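Putative thioesterase (Syntrophus aciditrophicus SB, PDB 3HDU) is a putative hot-dog-fold thioesterase that probably hydrolyses thioester bonds. Local coordinates at residues A[84-87]-A[93-96]. Sequence-based numbering, arbitrary orientation.
Sequences EKMS and EKLA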
ATOM      1  N   GLU A  84      -5.782 -28.336   0.844  1.00 74.67           N
ATOM      2  CA  GLU A  84      -4.537 -29.032   1.230  1.00 75.16           C
ATOM      3  C   GLU A  84      -4.472 -29.189   2.765  1.00 75.43           C
ATOM      4  O   GLU A  84      -4.067 -30.245   3.257  1.00 75.26           O
ATOM      5  CB  GLU A  84      -3.308 -28.263   0.698  1.00 75.61           C
ATOM      6  CG  GLU A  84      -1.908 -28.854   0.957  1.00 75.81           C
ATOM      7  CD  GLU A  84      -1.528 -30.008   0.036  1.00 76.72           C
ATOM      8  OE1 GLU A  84      -2.387 -30.855  -0.304  1.00 77.23           O
ATOM      9  OE2 GLU A  84      -0.335 -30.078  -0.334  1.00 77.27           O
ATOM     10  N   LYS A  85      -4.872 -28.140   3.498  1.00 75.76           N
ATOM     11  CA  LYS A  85      -4.931 -28.169   4.975  1.00 76.22           C
ATOM     12  C   LYS A  85      -6.024 -29.086   5.546  1.00 76.26           C
ATOM     13  O   LYS A  85      -5.935 -29.481   6.712  1.00 76.44           O
ATOM     14  CB  LYS A  85      -5.094 -26.765   5.557  1.00 76.77           C
ATOM     15  CG  LYS A  85      -3.908 -25.863   5.293  1.00 77.36           C
ATOM     16  CD  LYS A  85      -4.015 -24.573   6.094  1.00 77.86           C
ATOM     17  CE  LYS A  85      -2.796 -23.690   5.908  1.00 78.09           C
ATOM     18  NZ  LYS A  85      -1.528 -24.355   6.319  1.00 78.48           N
HETATM   19  N   MSE A  86      -7.051 -29.391   4.745  1.00 76.19           N
HETATM   20  CA  MSE A  86      -8.126 -30.327   5.106  1.00 76.03           C
HETATM   21  C   MSE A  86      -7.660 -31.725   4.656  1.00 76.39           C
HETATM   22  O   MSE A  86      -8.222 -32.324   3.733  1.00 76.60           O
HETATM   23  CB  MSE A  86      -9.438 -29.930   4.410  1.00 75.97           C
HETATM   24  CG  MSE A  86      -9.945 -28.535   4.735  1.00 75.88           C
HETATM   25 SE   MSE A  86     -11.448 -28.053   3.588  0.75 75.66          SE
HETATM   26  CE  MSE A  86     -12.731 -29.376   4.202  1.00 75.20           C
ATOM     27  N   SER A  87      -6.636 -32.241   5.334  1.00 76.75           N
ATOM     28  CA  SER A  87      -5.987 -33.516   4.969  1.00 76.93           C
ATOM     29  C   SER A  87      -6.880 -34.759   5.063  1.00 77.04           C
ATOM     30  O   SER A  87      -7.154 -35.405   4.044  1.00 77.36           O
ATOM     31  CB  SER A  87      -4.711 -33.714   5.803  1.00 77.10           C
ATOM     32  OG  SER A  87      -4.983 -33.585   7.188  1.00 77.24           O
ATOM     33  N   GLU A  93     -16.802 -32.319   1.984  1.00 73.96           N
ATOM     34  CA  GLU A  93     -16.488 -31.157   2.839  1.00 74.08           C
ATOM     35  C   GLU A  93     -15.521 -30.164   2.172  1.00 73.94           C
ATOM     36  O   GLU A  93     -15.604 -28.959   2.432  1.00 73.79           O
ATOM     37  CB  GLU A  93     -15.909 -31.588   4.191  1.00 74.18           C
ATOM     38  CG  GLU A  93     -16.862 -32.403   5.062  1.00 74.34           C
ATOM     39  CD  GLU A  93     -16.301 -32.723   6.453  1.00 74.43           C
ATOM     40  OE1 GLU A  93     -15.482 -31.934   6.985  1.00 74.65           O
ATOM     41  OE2 GLU A  93     -16.702 -33.762   7.024  1.00 74.34           O
ATOM     42  N   LYS A  94     -14.594 -30.676   1.355  1.00 73.84           N
ATOM     43  CA  LYS A  94     -13.647 -29.840   0.595  1.00 73.70           C
ATOM     44  C   LYS A  94     -14.396 -29.010  -0.445  1.00 73.33           C
ATOM     45  O   LYS A  94     -14.179 -27.810  -0.542  1.00 73.26           O
ATOM     46  CB  LYS A  94     -12.575 -30.692  -0.097  1.00 73.95           C
ATOM     47  CG  LYS A  94     -11.614 -31.392   0.852  1.00 74.15           C
ATOM     48  CD  LYS A  94     -10.733 -32.379   0.098  1.00 74.36           C
ATOM     49  CE  LYS A  94      -9.686 -33.003   0.999  1.00 74.44           C
ATOM     50  NZ  LYS A  94      -8.955 -34.115   0.330  1.00 74.61           N
ATOM     51  N   LEU A  95     -15.271 -29.663  -1.210  1.00 73.17           N
ATOM     52  CA  LEU A  95     -16.121 -28.982  -2.206  1.00 73.26           C
ATOM     53  C   LEU A  95     -17.097 -27.980  -1.565  1.00 72.72           C
ATOM     54  O   LEU A  95     -17.332 -26.920  -2.135  1.00 72.88           O
ATOM     55  CB  LEU A  95     -16.880 -29.985  -3.105  1.00 73.47           C
ATOM     56  CG  LEU A  95     -16.129 -30.584  -4.307  1.00 73.77           C
ATOM     57  CD1 LEU A  95     -14.715 -31.084  -3.982  1.00 73.89           C
ATOM     58  CD2 LEU A  95     -16.971 -31.696  -4.946  1.00 73.55           C
ATOM     59  N   ALA A  96     -17.653 -28.320  -0.398  1.00 72.10           N
ATOM     60  CA  ALA A  96     -18.567 -27.422   0.343  1.00 71.57           C
ATOM     61  C   ALA A  96     -17.880 -26.132   0.821  1.00 71.12           C
ATOM     62  O   ALA A  96     -18.518 -25.075   0.873  1.00 71.23           O
ATOM     63  CB  ALA A  96     -19.197 -28.148   1.528  1.00 71.43           C
TER
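In this hot-dog-fold chain, the turn that follows the long helix 58-85 meets the short helix 91-97, with Met86 and Lys94 as the main partners. Met86, a selenomethionine, is at the centre of an inverse gamma turn. Its side chain reaches across to the backbone of the short helix. SE of Met86 lies 4.1 Å from Lys94 CA. The chain then bends at its last torsion (chi3 65°), which brings the methyl CE to the peptide between Glu93 and Lys94. Met86 CE is 3.4 Å from Glu93 O and 3.9 Å from Glu93 CB.

Lys94 runs the other way, back toward the turn. Its chain is extended beyond CG. Lys94 CG lies 4.1 Å from Met86 CE, and the rest of the chain runs on toward the Met86 carbonyl. Near the far end, Lys94 CE comes to 3.2 Å from Met86 O, while Lys94 NZ stays 3.9 Å from that oxygen. No hydrogen bond or salt bridge joins the two segments. The contact is surface packing in which each of these two side chains lies mainly against the other segment's backbone.

Five residues, 88 to 92, separate the two segments, and the last two already belong to helix 91-97. The contact closes this short connection. Beyond it, helix 91-97 leads into strand 101-110, an outermost strand of the antiparallel sheet within this chain.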